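Local coordinates for SusD homolog (PDB 3FDH), which probably binds glycans at the outer membrane as a SusD/RagB-family lipoprotein, helping to deliver them for uptake, at residues A26-I29 and T30-F34; V390-E393 and T394-G397; A431-T434 and Y435-F438. All blocks are in the same frame, centred on the assembly; numbering follows the deposited sequence.

Interaction 1. Residues A26-I29 and T30-F34; sequences ADVI and TSTAF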
ATOM      1  N   ALA A  26     -18.030 -10.545  -0.909  1.00 27.39           N
ATOM      2  CA  ALA A  26     -18.118  -9.375  -1.824  1.00 27.57           C
ATOM      3  C   ALA A  26     -17.794  -8.131  -1.008  1.00 27.80           C
ATOM      4  O   ALA A  26     -17.043  -7.237  -1.424  1.00 29.24           O
ATOM      5  CB  ALA A  26     -19.522  -9.254  -2.440  1.00 25.13           C
ATOM      6  N   ASP A  27     -18.329  -8.126   0.200  1.00 27.77           N
ATOM      7  CA  ASP A  27     -18.160  -6.985   1.104  1.00 28.55           C
ATOM      8  C   ASP A  27     -16.749  -6.912   1.653  1.00 28.05           C
ATOM      9  O   ASP A  27     -16.170  -5.839   1.792  1.00 27.00           O
ATOM     10  CB  ASP A  27     -19.122  -7.081   2.285  1.00 28.29           C
ATOM     11  CG  ASP A  27     -19.139  -5.823   3.113  1.00 31.82           C
ATOM     12  OD1 ASP A  27     -19.850  -4.854   2.743  1.00 31.02           O
ATOM     13  OD2 ASP A  27     -18.469  -5.815   4.162  1.00 34.43           O
ATOM     14  N   VAL A  28     -16.193  -8.073   1.968  1.00 27.79           N
ATOM     15  CA  VAL A  28     -14.846  -8.161   2.552  1.00 28.16           C
ATOM     16  C   VAL A  28     -13.822  -7.649   1.537  1.00 27.18           C
ATOM     17  O   VAL A  28     -12.918  -6.889   1.852  1.00 28.33           O
ATOM     18  CB  VAL A  28     -14.540  -9.635   3.051  1.00 27.74           C
ATOM     19  CG1 VAL A  28     -13.054  -9.903   3.241  1.00 27.55           C
ATOM     20  CG2 VAL A  28     -15.363  -9.971   4.337  1.00 29.28           C
ATOM     21  N   ILE A  29     -14.004  -8.032   0.284  1.00 27.68           N
ATOM     22  CA  ILE A  29     -13.053  -7.619  -0.747  1.00 27.31           C
ATOM     23  C   ILE A  29     -13.158  -6.108  -0.961  1.00 28.64           C
ATOM     24  O   ILE A  29     -12.146  -5.369  -1.054  1.00 27.97           O
ATOM     25  CB  ILE A  29     -13.296  -8.368  -2.048  1.00 27.00           C
ATOM     26  CG1 ILE A  29     -13.017  -9.866  -1.850  1.00 27.73           C
ATOM     27  CG2 ILE A  29     -12.444  -7.823  -3.195  1.00 26.36           C
ATOM     28  CD1 ILE A  29     -13.436 -10.713  -3.062  1.00 24.75           C
ATOM     29  N   THR A  30     -14.392  -5.649  -1.006  1.00 29.05           N
ATOM     30  CA  THR A  30     -14.668  -4.230  -1.242  1.00 28.24           C
ATOM     31  C   THR A  30     -14.071  -3.382  -0.127  1.00 28.65           C
ATOM     32  O   THR A  30     -13.362  -2.385  -0.343  1.00 28.76           O
ATOM     33  CB  THR A  30     -16.163  -3.969  -1.299  1.00 29.41           C
ATOM     34  OG1 THR A  30     -16.733  -4.667  -2.422  1.00 25.98           O
ATOM     35  CG2 THR A  30     -16.427  -2.482  -1.451  1.00 27.50           C
ATOM     36  N   SER A  31     -14.371  -3.801   1.080  1.00 29.04           N
ATOM     37  CA  SER A  31     -13.889  -3.072   2.258  0.70 30.31           C
ATOM     38  C   SER A  31     -12.376  -3.129   2.423  1.00 30.05           C
ATOM     39  O   SER A  31     -11.752  -2.121   2.818  1.00 29.47           O
ATOM     40  CB  SER A  31     -14.611  -3.521   3.536  0.70 30.17           C
ATOM     41  OG  SER A  31     -14.249  -4.826   3.923  0.70 35.86           O
ATOM     42  N   THR A  32     -11.790  -4.273   2.095  1.00 28.18           N
ATOM     43  CA  THR A  32     -10.335  -4.446   2.205  1.00 29.14           C
ATOM     44  C   THR A  32      -9.602  -3.516   1.239  1.00 28.91           C
ATOM     45  O   THR A  32      -8.588  -2.902   1.590  1.00 32.32           O
ATOM     46  CB  THR A  32      -9.894  -5.919   2.082  1.00 29.38           C
ATOM     47  OG1 THR A  32     -10.519  -6.666   3.140  1.00 27.17           O
ATOM     48  CG2 THR A  32      -8.390  -6.031   2.227  1.00 28.83           C
ATOM     49  N   ALA A  33     -10.136  -3.389   0.040  1.00 28.44           N
ATOM     50  CA  ALA A  33      -9.509  -2.534  -0.979  1.00 30.53           C
ATOM     51  C   ALA A  33      -9.777  -1.073  -0.691  1.00 31.15           C
ATOM     52  O   ALA A  33      -8.882  -0.273  -0.419  1.00 30.53           O
ATOM     53  CB  ALA A  33     -10.011  -2.912  -2.360  1.00 30.17           C
ATOM     54  N   PHE A  34     -11.052  -0.748  -0.710  1.00 31.15           N
ATOM     55  CA  PHE A  34     -11.489   0.648  -0.601  1.00 30.38           C
ATOM     56  C   PHE A  34     -11.182   1.369   0.723  1.00 29.42           C
ATOM     57  O   PHE A  34     -10.707   2.512   0.717  1.00 30.83           O
ATOM     58  CB  PHE A  34     -12.982   0.775  -0.899  1.00 30.85           C
ATOM     59  CG  PHE A  34     -13.426   2.193  -1.029  1.00 32.77           C
ATOM     60  CD1 PHE A  34     -13.341   2.845  -2.249  1.00 36.38           C
ATOM     61  CD2 PHE A  34     -13.898   2.884   0.062  1.00 35.89           C
ATOM     62  CE1 PHE A  34     -13.728   4.189  -2.379  1.00 38.47           C
ATOM     63  CE2 PHE A  34     -14.293   4.226  -0.057  1.00 37.64           C
ATOM     64  CZ  PHE A  34     -14.203   4.869  -1.291  1.00 35.24           C
TER
HETATM   65  O   HOH W   1     -16.212  -6.730   5.415  1.00 29.01           O
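The flat peptide carbonyl of A26 is met on both of its faces by T30. The amide N of T30 comes from one face, 3.1 Å from A26 O, and the hydroxyl OG1 of T30 donates to the same A26 O from the opposite face at 2.8 Å. Two residues on, T32 treats V28 in the same way: T32 N and T32 OG1 lie on opposite faces of the V28 carbonyl, and the hydroxyl bond, T32 OG1 to V28 O, is the shorter at 2.7 Å. In both threonines a chi1 near -60° puts OG1 beside the backbone N, within reach of the carbonyl that the residue's own amide already uses. Threonine suits these places because its hydroxyl can donate back to the helix. The T32 side chain also touches M115 and Y118 of helix 106-127, and N119 ND2 bonds to its OG1.

The D27 carboxylate stands on the more open side, where a water donates to D27 OD2 at 2.7 Å. S31 is modelled in two conformers; in one of them OG lies near both D27 O and V28 O, with its proton not settled between them, and S85 OG is a further partner. Only if that conformer holds does the water also link D27 to S31 OG. The ordinary i to i-4 bonds run here too, S31 N to D27 O and A33 N to I29 O, the latter 3.0 Å long.

I29, T30 and A33 touch F240 of strand 238-240, the apolar I29 and A33 being buried. The arrangement, part of helix 21-37, is a recognised habit of threonine in helices: the hydroxyl bonds back to the i-4 carbonyl.

Interaction 2. Residues V390-E393 and T394-G397; sequences VITE and TSAG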
ATOM      1  N   VAL A 390       3.178   9.710 -24.103  1.00 30.40           N
ATOM      2  CA  VAL A 390       2.628   8.630 -23.293  1.00 30.62           C
ATOM      3  C   VAL A 390       3.750   7.646 -22.936  1.00 30.07           C
ATOM      4  O   VAL A 390       4.574   7.345 -23.745  1.00 30.67           O
ATOM      5  CB  VAL A 390       1.483   7.908 -24.029  1.00 31.63           C
ATOM      6  CG1 VAL A 390       1.151   6.586 -23.401  1.00 33.04           C
ATOM      7  CG2 VAL A 390       0.247   8.823 -24.099  1.00 30.80           C
ATOM      8  N   ILE A 391       3.799   7.182 -21.694  1.00 25.47           N
ATOM      9  CA  ILE A 391       4.816   6.205 -21.306  1.00 26.18           C
ATOM     10  C   ILE A 391       4.408   4.825 -21.854  1.00 30.36           C
ATOM     11  O   ILE A 391       3.299   4.341 -21.597  1.00 31.23           O
ATOM     12  CB  ILE A 391       4.976   6.154 -19.767  1.00 27.14           C
ATOM     13  CG1 ILE A 391       5.354   7.555 -19.299  1.00 29.42           C
ATOM     14  CG2 ILE A 391       6.016   5.088 -19.365  1.00 21.27           C
ATOM     15  CD1 ILE A 391       5.237   7.761 -17.868  1.00 28.00           C
ATOM     16  N   THR A 392       5.294   4.224 -22.655  1.00 29.00           N
ATOM     17  CA  THR A 392       5.050   2.908 -23.196  1.00 28.52           C
ATOM     18  C   THR A 392       6.054   1.858 -22.740  1.00 30.45           C
ATOM     19  O   THR A 392       7.036   2.130 -22.066  1.00 30.43           O
ATOM     20  CB  THR A 392       5.149   2.935 -24.686  1.00 28.36           C
ATOM     21  OG1 THR A 392       6.495   3.276 -25.039  1.00 28.95           O
ATOM     22  CG2 THR A 392       4.183   3.939 -25.250  1.00 31.30           C
ATOM     23  N   GLU A 393       5.819   0.630 -23.150  1.00 31.86           N
ATOM     24  CA  GLU A 393       6.732  -0.458 -22.733  1.00 33.20           C
ATOM     25  C   GLU A 393       8.125  -0.150 -23.306  1.00 30.50           C
ATOM     26  O   GLU A 393       9.136  -0.344 -22.661  1.00 30.75           O
ATOM     27  CB  GLU A 393       6.209  -1.809 -23.200  1.00 33.66           C
ATOM     28  CG  GLU A 393       6.997  -2.984 -22.740  1.00 43.70           C
ATOM     29  CD  GLU A 393       6.560  -4.275 -23.452  1.00 51.78           C
ATOM     30  OE1 GLU A 393       5.522  -4.242 -24.158  1.00 59.70           O
ATOM     31  OE2 GLU A 393       7.259  -5.309 -23.326  1.00 59.01           O
ATOM     32  N   THR A 394       8.136   0.447 -24.476  1.00 29.84           N
ATOM     33  CA  THR A 394       9.397   0.748 -25.191  1.00 29.76           C
ATOM     34  C   THR A 394      10.124   1.920 -24.553  1.00 28.78           C
ATOM     35  O   THR A 394      11.346   1.901 -24.347  1.00 27.97           O
ATOM     36  CB  THR A 394       9.185   1.108 -26.676  1.00 30.78           C
ATOM     37  OG1 THR A 394       8.634  -0.003 -27.396  1.00 30.33           O
ATOM     38  CG2 THR A 394      10.512   1.510 -27.374  1.00 31.84           C
ATOM     39  N   SER A 395       9.371   2.969 -24.298  1.00 29.11           N
ATOM     40  CA  SER A 395       9.962   4.191 -23.761  1.00 28.88           C
ATOM     41  C   SER A 395      10.471   3.934 -22.361  1.00 29.84           C
ATOM     42  O   SER A 395      11.526   4.442 -21.984  1.00 29.27           O
ATOM     43  CB  SER A 395       8.983   5.372 -23.779  1.00 30.39           C
ATOM     44  OG  SER A 395       7.977   5.238 -22.793  1.00 29.21           O
ATOM     45  N   ALA A 396       9.720   3.135 -21.606  1.00 31.52           N
ATOM     46  CA  ALA A 396      10.054   2.811 -20.237  1.00 30.77           C
ATOM     47  C   ALA A 396      11.326   1.980 -20.176  1.00 31.62           C
ATOM     48  O   ALA A 396      12.161   2.172 -19.293  1.00 32.79           O
ATOM     49  CB  ALA A 396       8.901   2.055 -19.500  1.00 29.96           C
ATOM     50  N   GLY A 397      11.396   1.001 -21.068  1.00 29.84           N
ATOM     51  CA  GLY A 397      12.556   0.098 -21.182  1.00 29.36           C
ATOM     52  C   GLY A 397      13.823   0.857 -21.511  1.00 30.19           C
ATOM     53  O   GLY A 397      14.903   0.577 -20.973  1.00 29.98           O
TER
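T392 and S395 exchange bonds at the start of helix 393-410, and the T392 side chain can be traced outward. Its CB sits 3.9 Å from T394 N. At the tip, OG1 of T392 accepts from S395 N at 3.0 Å in a nearly straight bond (N-H...O 166°). The same oxygen also receives T394 N, but that bond is weak and strongly bent, at 121°. A chi1 of 64° places OG1 between its own backbone N and carbonyl carbon, which brings it to these two amides of the first turn.

The return bond runs from T392 N to S395 OG, 2.9 Å long, and completes a capping box: the N-cap side chain takes an amide three residues on, whose own side chain takes the N-cap amide. Serine fits the second place because its short arm, likewise held between N and C, can reach back without leaving the turn. The threonine at the N-cap supplies an acceptor where the helix has no preceding carbonyl to offer.

I391, just before the cap, lays CG2 against A396 CB at 4.2 Å, the pairing of positions known as a hydrophobic staple. Both side chains also rest on L365 of helix 354-379, and E369 of that helix accepts from I391 N. From A396 onward the regular pattern takes over, A396 N bonding to T392 O at 2.9 Å.

Interaction 3. Residues A431-T434 and Y435-F438; sequences ATET and YNDF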
ATOM      1  N   ALA A 431       0.998   3.367  -1.007  1.00 28.77           N
ATOM      2  CA  ALA A 431       1.767   4.144  -0.024  1.00 27.52           C
ATOM      3  C   ALA A 431       1.802   3.343   1.235  1.00 28.91           C
ATOM      4  O   ALA A 431       2.767   3.347   2.011  1.00 30.85           O
ATOM      5  CB  ALA A 431       1.162   5.525   0.221  1.00 26.00           C
ATOM      6  N   THR A 432       0.714   2.631   1.430  1.00 29.14           N
ATOM      7  CA  THR A 432       0.573   1.804   2.634  1.00 28.00           C
ATOM      8  C   THR A 432       1.791   0.872   2.719  1.00 28.16           C
ATOM      9  O   THR A 432       2.537   0.806   3.703  1.00 27.79           O
ATOM     10  CB  THR A 432      -0.737   0.977   2.531  1.00 30.18           C
ATOM     11  OG1 THR A 432      -1.867   1.856   2.678  1.00 29.52           O
ATOM     12  CG2 THR A 432      -0.820  -0.096   3.583  1.00 26.30           C
ATOM     13  N   GLU A 433       2.009   0.152   1.644  1.00 26.04           N
ATOM     14  CA  GLU A 433       3.124  -0.806   1.586  1.00 28.09           C
ATOM     15  C   GLU A 433       4.492  -0.090   1.541  1.00 27.88           C
ATOM     16  O   GLU A 433       5.460  -0.560   2.103  1.00 30.32           O
ATOM     17  CB  GLU A 433       2.908  -1.786   0.428  1.00 27.73           C
ATOM     18  CG  GLU A 433       3.952  -2.863   0.266  1.00 33.06           C
ATOM     19  CD  GLU A 433       4.031  -3.827   1.442  1.00 31.41           C
ATOM     20  OE1 GLU A 433       3.149  -3.828   2.300  1.00 32.92           O
ATOM     21  OE2 GLU A 433       4.986  -4.626   1.465  1.00 34.73           O
ATOM     22  N   THR A 434       4.572   1.056   0.889  1.00 26.96           N
ATOM     23  CA  THR A 434       5.860   1.788   0.827  1.00 28.22           C
ATOM     24  C   THR A 434       6.329   2.221   2.184  1.00 28.47           C
ATOM     25  O   THR A 434       7.521   2.207   2.496  1.00 27.99           O
ATOM     26  CB  THR A 434       5.789   2.954  -0.045  1.00 29.37           C
ATOM     27  OG1 THR A 434       5.634   2.460  -1.380  1.00 28.54           O
ATOM     28  CG2 THR A 434       7.089   3.781   0.059  1.00 27.85           C
ATOM     29  N   TYR A 435       5.335   2.501   3.002  1.00 28.16           N
ATOM     30  CA  TYR A 435       5.567   2.907   4.397  1.00 28.61           C
ATOM     31  C   TYR A 435       6.086   1.733   5.266  1.00 29.47           C
ATOM     32  O   TYR A 435       6.945   1.915   6.128  1.00 28.47           O
ATOM     33  CB  TYR A 435       4.294   3.499   4.946  1.00 30.62           C
ATOM     34  CG  TYR A 435       4.339   3.832   6.398  1.00 26.50           C
ATOM     35  CD1 TYR A 435       5.084   4.928   6.867  1.00 32.89           C
ATOM     36  CD2 TYR A 435       3.582   3.119   7.296  1.00 31.57           C
ATOM     37  CE1 TYR A 435       5.112   5.236   8.203  1.00 27.52           C
ATOM     38  CE2 TYR A 435       3.587   3.430   8.615  1.00 26.32           C
ATOM     39  CZ  TYR A 435       4.338   4.494   9.073  1.00 32.85           C
ATOM     40  OH  TYR A 435       4.275   4.753  10.404  1.00 29.95           O
ATOM     41  N   ASN A 436       5.616   0.535   4.973  1.00 30.44           N
ATOM     42  CA  ASN A 436       6.164  -0.682   5.569  1.00 30.30           C
ATOM     43  C   ASN A 436       7.611  -0.844   5.129  1.00 28.95           C
ATOM     44  O   ASN A 436       8.475  -1.066   5.949  1.00 30.73           O
ATOM     45  CB  ASN A 436       5.390  -1.929   5.182  1.00 32.04           C
ATOM     46  CG  ASN A 436       4.002  -1.961   5.768  1.00 30.62           C
ATOM     47  OD1 ASN A 436       3.796  -1.500   6.905  1.00 29.58           O
ATOM     48  ND2 ASN A 436       3.031  -2.496   4.995  1.00 29.33           N
ATOM     49  N   ASP A 437       7.880  -0.730   3.826  1.00 28.18           N
ATOM     50  CA  ASP A 437       9.247  -0.898   3.347  1.00 27.90           C
ATOM     51  C   ASP A 437      10.182   0.112   3.991  1.00 29.10           C
ATOM     52  O   ASP A 437      11.318  -0.183   4.355  1.00 30.28           O
ATOM     53  CB  ASP A 437       9.350  -0.699   1.832  1.00 29.16           C
ATOM     54  CG  ASP A 437       8.857  -1.923   0.989  1.00 27.63           C
ATOM     55  OD1 ASP A 437       9.151  -3.086   1.338  1.00 31.20           O
ATOM     56  OD2 ASP A 437       8.291  -1.701  -0.105  1.00 34.49           O
ATOM     57  N   PHE A 438       9.666   1.315   4.224  1.00 30.27           N
ATOM     58  CA  PHE A 438      10.522   2.411   4.712  1.00 28.88           C
ATOM     59  C   PHE A 438      10.943   2.106   6.113  1.00 27.74           C
ATOM     60  O   PHE A 438      12.113   2.236   6.507  1.00 29.03           O
ATOM     61  CB  PHE A 438       9.778   3.786   4.699  1.00 28.04           C
ATOM     62  CG  PHE A 438      10.682   4.932   5.037  1.00 28.82           C
ATOM     63  CD1 PHE A 438      11.467   5.525   4.083  1.00 30.32           C
ATOM     64  CD2 PHE A 438      10.810   5.349   6.319  1.00 31.07           C
ATOM     65  CE1 PHE A 438      12.342   6.520   4.417  1.00 33.12           C
ATOM     66  CE2 PHE A 438      11.660   6.349   6.656  1.00 35.69           C
ATOM     67  CZ  PHE A 438      12.439   6.941   5.711  1.00 28.31           C
TER
HETATM   68  O   HOH W   2       8.372   0.713  -1.426  1.00 20.43           O
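Y435 N donates to A431 O at 2.9 Å, with an N-H...O angle of 149°, a sound bond in the first turn of helix 431-443. T432 O is a weak second acceptor for the same amide, and N436 N also reaches T432 O only weakly, at 3.3 Å. The Y435 ring presents its edge, near its own plane, to T432 O. With chi1 at 174° the ring leads away from the turn.

The side-chain bond of the contact joins E433 and N436. N436 ND2 donates to E433 OE1 at 3.0 Å, nearly straight, and the two side chains cross at about a right angle. E433 CG is anti to the backbone N, and the chain then bends at chi2, which brings OE1 to the N-H of N436, in the amide plane, while ND2 stands 49° out of the carboxylate plane. Glutamate suits the place because its two oxygens can serve two partners: OE2 has R208 as counter-charge and OE1 has the N436 amide.

D437 lies one turn from E433, OE2 of E433 being 4.4 Å from OD1 of D437. These like charges are probably made tolerable by R208 on E433 and by K420 and R440 on D437. A water donates to D437 OD2 at 2.8 Å and also bonds to T434 OG1, whose hydroxyl further reaches Y51.

R208 and K420 come from other helices, whereas N436 and R440 are partners from the same helix. The arrangement is thus one of i to i+3 and i to i+4 side-chain neighbours in a largely buried helix turn, its acids balanced by arginine and lysine, within the mainly helical SusD-like fold.

Interactions 1 and 3 lie within single helices, 21-37 and 431-443, whereas interaction 2 is the entry to a helix, 393-410. Interaction 3 is the buried core, its centre about 6 Å from the centre of the chain; interaction 1 is partly buried, and interaction 2 lies farthest out, about 24 Å from that centre. Interactions 1 and 3 come within about 8 Å of each other, nearest atoms, without touching, and both pack against helix 106-127. Their chemistry differs with place: neutral hydroxyls and one water-bound acid in interaction 1, a cap made of hydroxyls and amides in interaction 2, and in interaction 3 buried acids whose counter-charges come from outside its two segments.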